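Local coordinates for protein probable amino acid aminotransferase (Mycobacterium tuberculosis, PDB 6Q1R) that belongs to the class IV aminotransferase family and holds bound pyridoxal-5'-phosphate, at residues B[181-186]-B[211-216]; B[188-193]-B[250-255]. All coordinates share one frame; numbering follows the deposited sequence.

Overall arrangement
Both contacts border the same pyridoxal-5'-phosphate in this class IV aminotransferase. Running from the N terminus, the chain passes strand 172-176 and then enters the loop 181-186, almost at once becoming strand 189-194. Contact 1 closes a loop of 24 intervening residues when the chain returns at 211-216, just ahead of helix 218-229. Contact 2 closes a longer one of 56 residues by pairing 188-193 with 250-255. Their segments alternate, so the two closures cross rather than nest. Their centres lie about 11 Å apart, and Glu184 CA packs on Val190 CG2, joining the loops beside pyridoxal-5'-phosphate to the mixed sheet.

Contact 1. Residues B[181-186]-B[211-216]; sequences YVLEGP and WYPILR. With PLP (pyridoxal-5'-phosphate), chain H.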
ATOM      1  N   TYR B 181      19.813  -2.898  11.397  1.00 61.07           N
ATOM      2  CA  TYR B 181      19.194  -2.346  12.593  1.00 59.77           C
ATOM      3  C   TYR B 181      17.719  -2.735  12.662  1.00 56.43           C
ATOM      4  O   TYR B 181      17.015  -2.728  11.648  1.00 53.58           O
ATOM      5  CB  TYR B 181      19.355  -0.826  12.634  1.00 60.56           C
ATOM      6  CG  TYR B 181      20.797  -0.403  12.828  1.00 62.70           C
ATOM      7  CD1 TYR B 181      21.458  -0.643  14.029  1.00 64.51           C
ATOM      8  CD2 TYR B 181      21.493   0.241  11.815  1.00 63.33           C
ATOM      9  CE1 TYR B 181      22.777  -0.260  14.206  1.00 66.89           C
ATOM     10  CE2 TYR B 181      22.808   0.630  11.986  1.00 65.55           C
ATOM     11  CZ  TYR B 181      23.444   0.378  13.181  1.00 67.63           C
ATOM     12  OH  TYR B 181      24.752   0.765  13.349  1.00 70.42           O
ATOM     13  N   VAL B 182      17.256  -3.061  13.870  1.00 56.43           N
ATOM     14  CA  VAL B 182      15.869  -3.466  14.078  1.00 55.24           C
ATOM     15  C   VAL B 182      14.932  -2.303  13.790  1.00 53.97           C
ATOM     16  O   VAL B 182      15.136  -1.183  14.277  1.00 55.13           O
ATOM     17  CB  VAL B 182      15.674  -3.989  15.507  1.00 55.45           C
ATOM     18  CG1 VAL B 182      14.207  -4.333  15.754  1.00 52.96           C
ATOM     19  CG2 VAL B 182      16.576  -5.187  15.753  1.00 57.63           C
ATOM     20  N   LEU B 183      13.875  -2.571  13.014  1.00 52.10           N
ATOM     21  CA  LEU B 183      12.935  -1.535  12.616  1.00 49.50           C
ATOM     22  C   LEU B 183      11.650  -1.699  13.407  1.00 48.54           C
ATOM     23  O   LEU B 183      11.490  -1.066  14.469  1.00 48.26           O
ATOM     24  CB  LEU B 183      12.721  -1.595  11.097  1.00 47.83           C
ATOM     25  CG  LEU B 183      13.920  -1.206  10.234  1.00 49.79           C
ATOM     26  CD1 LEU B 183      13.654  -1.528   8.776  1.00 50.90           C
ATOM     27  CD2 LEU B 183      14.226   0.268  10.406  1.00 51.34           C
ATOM     28  N   GLU B 184      10.708  -2.522  12.962  1.00 48.02           N
ATOM     29  CA  GLU B 184       9.426  -2.674  13.637  1.00 49.37           C
ATOM     30  C   GLU B 184       8.778  -3.946  13.115  1.00 51.39           C
ATOM     31  O   GLU B 184       9.321  -4.628  12.244  1.00 54.60           O
ATOM     32  CB  GLU B 184       8.513  -1.467  13.412  1.00 50.13           C
ATOM     33  CG  GLU B 184       8.097  -1.277  11.961  1.00 53.27           C
ATOM     34  CD  GLU B 184       7.099  -0.150  11.783  1.00 56.92           C
ATOM     35  OE1 GLU B 184       6.617   0.386  12.803  1.00 58.71           O
ATOM     36  OE2 GLU B 184       6.804   0.205  10.621  1.00 58.36           O
ATOM     37  N   GLY B 185       7.607  -4.260  13.653  1.00 50.61           N
ATOM     38  CA  GLY B 185       6.806  -5.332  13.118  1.00 50.66           C
ATOM     39  C   GLY B 185       5.837  -4.822  12.072  1.00 48.86           C
ATOM     40  O   GLY B 185       5.559  -3.621  11.983  1.00 47.09           O
ATOM     41  N   PRO B 186       5.309  -5.728  11.247  1.00 48.10           N
ATOM     42  CA  PRO B 186       4.302  -5.313  10.256  1.00 47.98           C
ATOM     43  C   PRO B 186       3.018  -4.772  10.878  1.00 46.56           C
ATOM     44  O   PRO B 186       2.274  -4.056  10.196  1.00 43.93           O
ATOM     45  CB  PRO B 186       4.049  -6.597   9.453  1.00 48.30           C
ATOM     46  CG  PRO B 186       4.486  -7.709  10.357  1.00 48.33           C
ATOM     47  CD  PRO B 186       5.635  -7.160  11.146  1.00 48.38           C
ATOM     48  N   TRP B 211      12.861   8.197  14.334  1.00 57.22           N
ATOM     49  CA  TRP B 211      13.278   8.807  13.080  1.00 58.09           C
ATOM     50  C   TRP B 211      13.692   7.775  12.035  1.00 58.28           C
ATOM     51  O   TRP B 211      13.924   8.146  10.879  1.00 58.57           O
ATOM     52  CB  TRP B 211      14.410   9.812  13.320  1.00 60.05           C
ATOM     53  CG  TRP B 211      15.635   9.309  14.027  1.00 61.08           C
ATOM     54  CD1 TRP B 211      16.681   8.638  13.465  1.00 60.99           C
ATOM     55  CD2 TRP B 211      15.954   9.454  15.419  1.00 63.41           C
ATOM     56  NE1 TRP B 211      17.632   8.356  14.416  1.00 62.92           N
ATOM     57  CE2 TRP B 211      17.208   8.842  15.625  1.00 64.25           C
ATOM     58  CE3 TRP B 211      15.299  10.035  16.510  1.00 65.81           C
ATOM     59  CZ2 TRP B 211      17.823   8.792  16.880  1.00 66.90           C
ATOM     60  CZ3 TRP B 211      15.912   9.987  17.757  1.00 68.33           C
ATOM     61  CH2 TRP B 211      17.160   9.369  17.929  1.00 68.63           C
ATOM     62  N   TYR B 212      13.784   6.497  12.417  1.00 57.76           N
ATOM     63  CA  TYR B 212      13.900   5.416  11.450  1.00 54.91           C
ATOM     64  C   TYR B 212      12.632   5.336  10.601  1.00 48.49           C
ATOM     65  O   TYR B 212      11.583   5.860  10.985  1.00 42.32           O
ATOM     66  CB  TYR B 212      14.133   4.080  12.166  1.00 57.09           C
ATOM     67  CG  TYR B 212      15.533   3.867  12.706  1.00 60.30           C
ATOM     68  CD1 TYR B 212      16.536   4.803  12.484  1.00 63.68           C
ATOM     69  CD2 TYR B 212      15.857   2.712  13.417  1.00 59.16           C
ATOM     70  CE1 TYR B 212      17.814   4.609  12.967  1.00 64.72           C
ATOM     71  CE2 TYR B 212      17.137   2.508  13.903  1.00 60.28           C
ATOM     72  CZ  TYR B 212      18.109   3.463  13.674  1.00 63.53           C
ATOM     73  OH  TYR B 212      19.385   3.278  14.148  1.00 66.44           O
ATOM     74  N   PRO B 213      12.696   4.666   9.442  1.00 50.67           N
ATOM     75  CA  PRO B 213      11.486   4.509   8.623  1.00 49.15           C
ATOM     76  C   PRO B 213      10.436   3.614   9.271  1.00 46.97           C
ATOM     77  O   PRO B 213      10.094   2.554   8.737  1.00 44.36           O
ATOM     78  CB  PRO B 213      12.023   3.893   7.323  1.00 50.58           C
ATOM     79  CG  PRO B 213      13.291   3.213   7.723  1.00 52.75           C
ATOM     80  CD  PRO B 213      13.886   4.102   8.777  1.00 53.31           C
ATOM     81  N   ILE B 214       9.918   4.042  10.428  1.00 48.33           N
ATOM     82  CA  ILE B 214       8.933   3.291  11.198  1.00 49.59           C
ATOM     83  C   ILE B 214       7.897   4.261  11.758  1.00 50.83           C
ATOM     84  O   ILE B 214       8.121   5.473  11.834  1.00 53.70           O
ATOM     85  CB  ILE B 214       9.579   2.482  12.351  1.00 49.65           C
ATOM     86  CG1 ILE B 214      10.270   3.430  13.334  1.00 50.68           C
ATOM     87  CG2 ILE B 214      10.554   1.435  11.822  1.00 50.17           C
ATOM     88  CD1 ILE B 214      10.749   2.769  14.596  1.00 50.78           C
ATOM     89  N   LEU B 215       6.752   3.710  12.162  1.00 49.57           N
ATOM     90  CA  LEU B 215       5.722   4.489  12.833  1.00 51.14           C
ATOM     91  C   LEU B 215       6.068   4.705  14.303  1.00 52.31           C
ATOM     92  O   LEU B 215       6.814   3.934  14.913  1.00 54.40           O
ATOM     93  CB  LEU B 215       4.362   3.794  12.757  1.00 54.08           C
ATOM     94  CG  LEU B 215       3.381   4.096  11.623  1.00 56.48           C
ATOM     95  CD1 LEU B 215       3.877   3.576  10.270  1.00 57.65           C
ATOM     96  CD2 LEU B 215       1.993   3.560  11.977  1.00 56.82           C
ATOM     97  N   ARG B 216       5.519   5.779  14.871  1.00 51.83           N
ATOM     98  CA  ARG B 216       5.555   6.013  16.312  1.00 52.12           C
ATOM     99  C   ARG B 216       4.312   5.397  16.950  1.00 48.74           C
ATOM    100  O   ARG B 216       3.184   5.765  16.600  1.00 47.81           O
ATOM    101  CB  ARG B 216       5.650   7.507  16.626  1.00 54.08           C
TER
HETATM  102  N1  PLP H 301       3.519  -0.804  13.436  1.00 50.26           N
HETATM  103  C2  PLP H 301       2.757  -0.754  12.318  1.00 50.93           C
HETATM  104  C2A PLP H 301       3.355  -1.051  10.966  1.00 52.33           C
HETATM  105  C3  PLP H 301       1.319  -0.404  12.430  1.00 54.63           C
HETATM  106  O3  PLP H 301       0.512  -0.340  11.332  1.00 57.29           O
HETATM  107  C4  PLP H 301       0.772  -0.130  13.777  1.00 53.30           C
HETATM  108  C4A PLP H 301      -0.658   0.243  13.862  1.00 53.34           C
HETATM  109  C5  PLP H 301       1.717  -0.206  14.926  1.00 56.27           C
HETATM  110  C6  PLP H 301       3.043  -0.549  14.666  1.00 51.97           C
HETATM  111  C5A PLP H 301       1.303   0.047  16.361  1.00 60.08           C
HETATM  112  O4P PLP H 301       0.619   1.283  16.555  1.00 60.61           O
HETATM  113  P   PLP H 301      -0.200   1.517  17.924  1.00 58.00           P
HETATM  114  O1P PLP H 301      -1.361   0.550  17.912  1.00 55.94           O
HETATM  115  O2P PLP H 301      -0.700   2.940  17.977  1.00 59.81           O
HETATM  116  O3P PLP H 301       0.712   1.274  19.104  1.00 57.47           O
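Leu183 and Ile214 form the apolar centre of this contact between two irregular loops at the pyridoxal-5'-phosphate site of a class IV aminotransferase. Leu183 CB lies 3.8 Å from Ile214 CG2, the branch that stands beside the backbone N of Ile214. Farther along the leucine, its CD2 methyl reaches Pro213 CG at 4.1 Å. Pro213 is the centre of an inverse gamma turn, in which Ile214 N bonds back to Tyr212 O across the proline; the turn bends the chain between Tyr212 and Ile214 as both side chains are offered to the other loop. Residues 181-184 and 212-215 run side by side in the same sense, 6° apart from end to end.

Farther out, Tyr212 lays its phenolic OH over one face of the Tyr181 ring, displaced toward the rim and 4.2 Å from CG of Tyr181. The edge of the Tyr212 ring is met by Val182 O. Outside the two loops, Tyr181 also has a cation-pi partner in Arg240.

At the polar edge, Glu184 turns CG between its backbone N and carbonyl carbon (chi1 64°) and then runs extended past Ile214 in the opposite direction. Its aliphatic CG touches Ile214 CG2 at 3.7 Å, and the carboxylate is carried onward to pyridoxal-5'-phosphate. There Glu184 OE1 accepts a weak hydrogen bond from Leu215 N, 3.4 Å long with an N-H...O angle of 150°. The same OE1 comes within 3.4 Å of the pyridine nitrogen N1 of pyridoxal-5'-phosphate, the placement expected of the glutamate that faces this nitrogen in fold-type IV enzymes. Next to it, Leu215 brings its CD2 methyl to 4.0 Å from ring carbon C3 of pyridoxal-5'-phosphate.

Contact 2. Residues B[188-193]-B[250-255]; sequences STVVIA and IWLVSS. With PLP (pyridoxal-5'-phosphate), chain H.
Thr189 and Val253 open an antiparallel pairing in which strands 189-193 and 250-253 approach to 4.9 Å between their axes, their N-to-C directions 148° apart. The departure from strict antiparallel alignment is that of a twisted pair. Four backbone hydrogen bonds define the register. Thr189 and Val253 exchange both of theirs, N of each to O of the other, at 3.0 Å and nearly straight. Val191 and Trp251 do the same at 3.2 Å between N and O, with the Trp251 N-H bond the more bent at 152°. Val190 with Leu252 and Ile192 with Ile250 are the non-hydrogen-bonded pairs between and beyond them.

Side chains alternate accordingly. On the face of Val190, Ile192, Ile250 and Leu252, the partners lie side by side and point the same way: Val190 CG2 meets Leu252 CD2 at 3.8 Å, and Ile192 CD1 packs against Ile250 CG1. On the other face the Val191 and Val253 side chains cross at an angle, their CG2 methyls 3.6 Å apart, and Val191 and Val253 also meet helix 218-229. Trp251, with CG beside its backbone N (chi1 -68°), swings its indole back toward the first strand, where Ala193 CB lies in the ring plane at the CZ3 edge, 3.6 Å away. Phe279 stacks on the same ring.

Ser188 C lies 3.4 Å from ring atom C6 of pyridoxal-5'-phosphate, while Ser255 N donates a hydrogen bond of 2.6 Å to its phosphate oxygen O1P. Arg52, Thr218 and Thr219 are further hydrogen-bond partners. Consistent with the pyridoxal-5'-phosphate site of fold-type IV enzymes, residues flanking two antiparallel neighbours of the mixed sheet, Ser188 before one and Ser255 after the other, reach the ligand.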
ATOM      1  N   SER B 188       3.132  -3.965  14.630  1.00 47.06           N
ATOM      2  CA  SER B 188       3.509  -3.758  16.022  1.00 48.29           C
ATOM      3  C   SER B 188       4.831  -3.009  16.079  1.00 46.85           C
ATOM      4  O   SER B 188       5.584  -2.957  15.103  1.00 45.59           O
ATOM      5  CB  SER B 188       3.629  -5.090  16.776  1.00 51.79           C
ATOM      6  OG  SER B 188       2.364  -5.689  16.999  1.00 53.93           O
ATOM      7  N   THR B 189       5.096  -2.421  17.244  1.00 46.64           N
ATOM      8  CA  THR B 189       6.359  -1.765  17.547  1.00 45.29           C
ATOM      9  C   THR B 189       7.136  -2.604  18.557  1.00 44.20           C
ATOM     10  O   THR B 189       6.555  -3.148  19.504  1.00 43.75           O
ATOM     11  CB  THR B 189       6.142  -0.345  18.076  1.00 45.65           C
ATOM     12  OG1 THR B 189       7.184  -0.009  18.997  1.00 48.09           O
ATOM     13  CG2 THR B 189       4.795  -0.224  18.765  1.00 45.38           C
ATOM     14  N   VAL B 190       8.447  -2.711  18.346  1.00 44.80           N
ATOM     15  CA  VAL B 190       9.313  -3.576  19.145  1.00 45.82           C
ATOM     16  C   VAL B 190       9.782  -2.833  20.393  1.00 47.75           C
ATOM     17  O   VAL B 190      10.250  -1.691  20.312  1.00 47.96           O
ATOM     18  CB  VAL B 190      10.516  -4.060  18.320  1.00 46.11           C
ATOM     19  CG1 VAL B 190      11.482  -4.834  19.201  1.00 48.42           C
ATOM     20  CG2 VAL B 190      10.054  -4.915  17.152  1.00 44.30           C
ATOM     21  N   VAL B 191       9.670  -3.495  21.548  1.00 48.89           N
ATOM     22  CA  VAL B 191      10.134  -2.969  22.827  1.00 51.03           C
ATOM     23  C   VAL B 191      11.018  -4.018  23.489  1.00 55.29           C
ATOM     24  O   VAL B 191      10.702  -5.212  23.467  1.00 58.94           O
ATOM     25  CB  VAL B 191       8.955  -2.591  23.750  1.00 49.51           C
ATOM     26  CG1 VAL B 191       9.465  -2.025  25.062  1.00 51.58           C
ATOM     27  CG2 VAL B 191       8.045  -1.591  23.062  1.00 47.38           C
ATOM     28  N   ILE B 192      12.121  -3.570  24.091  1.00 54.59           N
ATOM     29  CA  ILE B 192      13.130  -4.457  24.658  1.00 54.55           C
ATOM     30  C   ILE B 192      13.308  -4.139  26.136  1.00 57.03           C
ATOM     31  O   ILE B 192      13.068  -3.015  26.586  1.00 57.25           O
ATOM     32  CB  ILE B 192      14.475  -4.349  23.898  1.00 53.91           C
ATOM     33  CG1 ILE B 192      14.931  -5.728  23.440  1.00 53.69           C
ATOM     34  CG2 ILE B 192      15.561  -3.713  24.753  1.00 55.48           C
ATOM     35  CD1 ILE B 192      13.944  -6.396  22.532  1.00 51.51           C
ATOM     36  N   ALA B 193      13.706  -5.157  26.897  1.00 59.49           N
ATOM     37  CA  ALA B 193      14.024  -5.020  28.311  1.00 63.67           C
ATOM     38  C   ALA B 193      15.483  -5.385  28.548  1.00 66.95           C
ATOM     39  O   ALA B 193      15.990  -6.352  27.970  1.00 67.78           O
ATOM     40  CB  ALA B 193      13.116  -5.903  29.169  1.00 64.81           C
ATOM     41  N   ILE B 250      11.366  -9.513  24.840  1.00 54.81           N
ATOM     42  CA  ILE B 250      10.951  -8.871  23.598  1.00 52.85           C
ATOM     43  C   ILE B 250       9.432  -8.872  23.547  1.00 53.40           C
ATOM     44  O   ILE B 250       8.790  -9.875  23.876  1.00 56.29           O
ATOM     45  CB  ILE B 250      11.533  -9.585  22.360  1.00 49.59           C
ATOM     46  CG1 ILE B 250      13.036  -9.823  22.536  1.00 53.56           C
ATOM     47  CG2 ILE B 250      11.230  -8.792  21.088  1.00 44.20           C
ATOM     48  CD1 ILE B 250      13.678 -10.587  21.396  1.00 54.75           C
ATOM     49  N   TRP B 251       8.855  -7.747  23.138  1.00 51.61           N
ATOM     50  CA  TRP B 251       7.411  -7.631  23.026  1.00 51.03           C
ATOM     51  C   TRP B 251       7.053  -6.942  21.723  1.00 51.16           C
ATOM     52  O   TRP B 251       7.801  -6.100  21.218  1.00 52.48           O
ATOM     53  CB  TRP B 251       6.811  -6.854  24.198  1.00 51.89           C
ATOM     54  CG  TRP B 251       6.919  -7.574  25.497  1.00 54.98           C
ATOM     55  CD1 TRP B 251       6.007  -8.430  26.038  1.00 56.59           C
ATOM     56  CD2 TRP B 251       8.015  -7.521  26.413  1.00 57.55           C
ATOM     57  NE1 TRP B 251       6.460  -8.902  27.245  1.00 60.11           N
ATOM     58  CE2 TRP B 251       7.693  -8.359  27.497  1.00 61.40           C
ATOM     59  CE3 TRP B 251       9.236  -6.841  26.424  1.00 57.74           C
ATOM     60  CZ2 TRP B 251       8.546  -8.535  28.582  1.00 65.40           C
ATOM     61  CZ3 TRP B 251      10.082  -7.016  27.502  1.00 61.73           C
ATOM     62  CH2 TRP B 251       9.735  -7.856  28.566  1.00 65.47           C
ATOM     63  N   LEU B 252       5.907  -7.325  21.176  1.00 50.01           N
ATOM     64  CA  LEU B 252       5.293  -6.625  20.056  1.00 48.85           C
ATOM     65  C   LEU B 252       4.089  -5.871  20.602  1.00 51.52           C
ATOM     66  O   LEU B 252       3.083  -6.480  20.985  1.00 54.36           O
ATOM     67  CB  LEU B 252       4.908  -7.601  18.948  1.00 45.06           C
ATOM     68  CG  LEU B 252       6.116  -8.284  18.310  1.00 41.84           C
ATOM     69  CD1 LEU B 252       5.679  -9.225  17.206  1.00 41.85           C
ATOM     70  CD2 LEU B 252       7.101  -7.244  17.788  1.00 39.04           C
ATOM     71  N   VAL B 253       4.199  -4.553  20.646  1.00 51.18           N
ATOM     72  CA  VAL B 253       3.215  -3.695  21.291  1.00 50.57           C
ATOM     73  C   VAL B 253       2.352  -3.041  20.222  1.00 47.60           C
ATOM     74  O   VAL B 253       2.854  -2.621  19.173  1.00 45.34           O
ATOM     75  CB  VAL B 253       3.915  -2.647  22.176  1.00 52.59           C
ATOM     76  CG1 VAL B 253       2.902  -1.836  22.958  1.00 53.56           C
ATOM     77  CG2 VAL B 253       4.882  -3.339  23.114  1.00 54.26           C
ATOM     78  N   SER B 254       1.045  -2.995  20.468  1.00 47.96           N
ATOM     79  CA  SER B 254       0.101  -2.394  19.535  1.00 48.49           C
ATOM     80  C   SER B 254      -1.185  -2.077  20.283  1.00 49.42           C
ATOM     81  O   SER B 254      -1.396  -2.527  21.412  1.00 52.46           O
ATOM     82  CB  SER B 254      -0.165  -3.317  18.340  1.00 50.15           C
ATOM     83  OG  SER B 254      -0.735  -4.549  18.759  1.00 53.38           O
ATOM     84  N   SER B 255      -2.045  -1.286  19.640  1.00 48.08           N
ATOM     85  CA  SER B 255      -3.277  -0.861  20.296  1.00 50.71           C
ATOM     86  C   SER B 255      -4.232  -2.025  20.503  1.00 51.26           C
ATOM     87  O   SER B 255      -4.969  -2.055  21.496  1.00 52.83           O
ATOM     88  CB  SER B 255      -3.961   0.235  19.482  1.00 52.96           C
ATOM     89  OG  SER B 255      -3.146   1.390  19.416  1.00 54.98           O
TER
HETATM   90  N1  PLP H 301       3.519  -0.804  13.436  1.00 50.26           N
HETATM   91  C2  PLP H 301       2.757  -0.754  12.318  1.00 50.93           C
HETATM   92  C2A PLP H 301       3.355  -1.051  10.966  1.00 52.33           C
HETATM   93  C3  PLP H 301       1.319  -0.404  12.430  1.00 54.63           C
HETATM   94  O3  PLP H 301       0.512  -0.340  11.332  1.00 57.29           O
HETATM   95  C4  PLP H 301       0.772  -0.130  13.777  1.00 53.30           C
HETATM   96  C4A PLP H 301      -0.658   0.243  13.862  1.00 53.34           C
HETATM   97  C5  PLP H 301       1.717  -0.206  14.926  1.00 56.27           C
HETATM   98  C6  PLP H 301       3.043  -0.549  14.666  1.00 51.97           C
HETATM   99  C5A PLP H 301       1.303   0.047  16.361  1.00 60.08           C
HETATM  100  O4P PLP H 301       0.619   1.283  16.555  1.00 60.61           O
HETATM  101  P   PLP H 301      -0.200   1.517  17.924  1.00 58.00           P
HETATM  102  O1P PLP H 301      -1.361   0.550  17.912  1.00 55.94           O
HETATM  103  O2P PLP H 301      -0.700   2.940  17.977  1.00 59.81           O
HETATM  104  O3P PLP H 301       0.712   1.274  19.104  1.00 57.47           O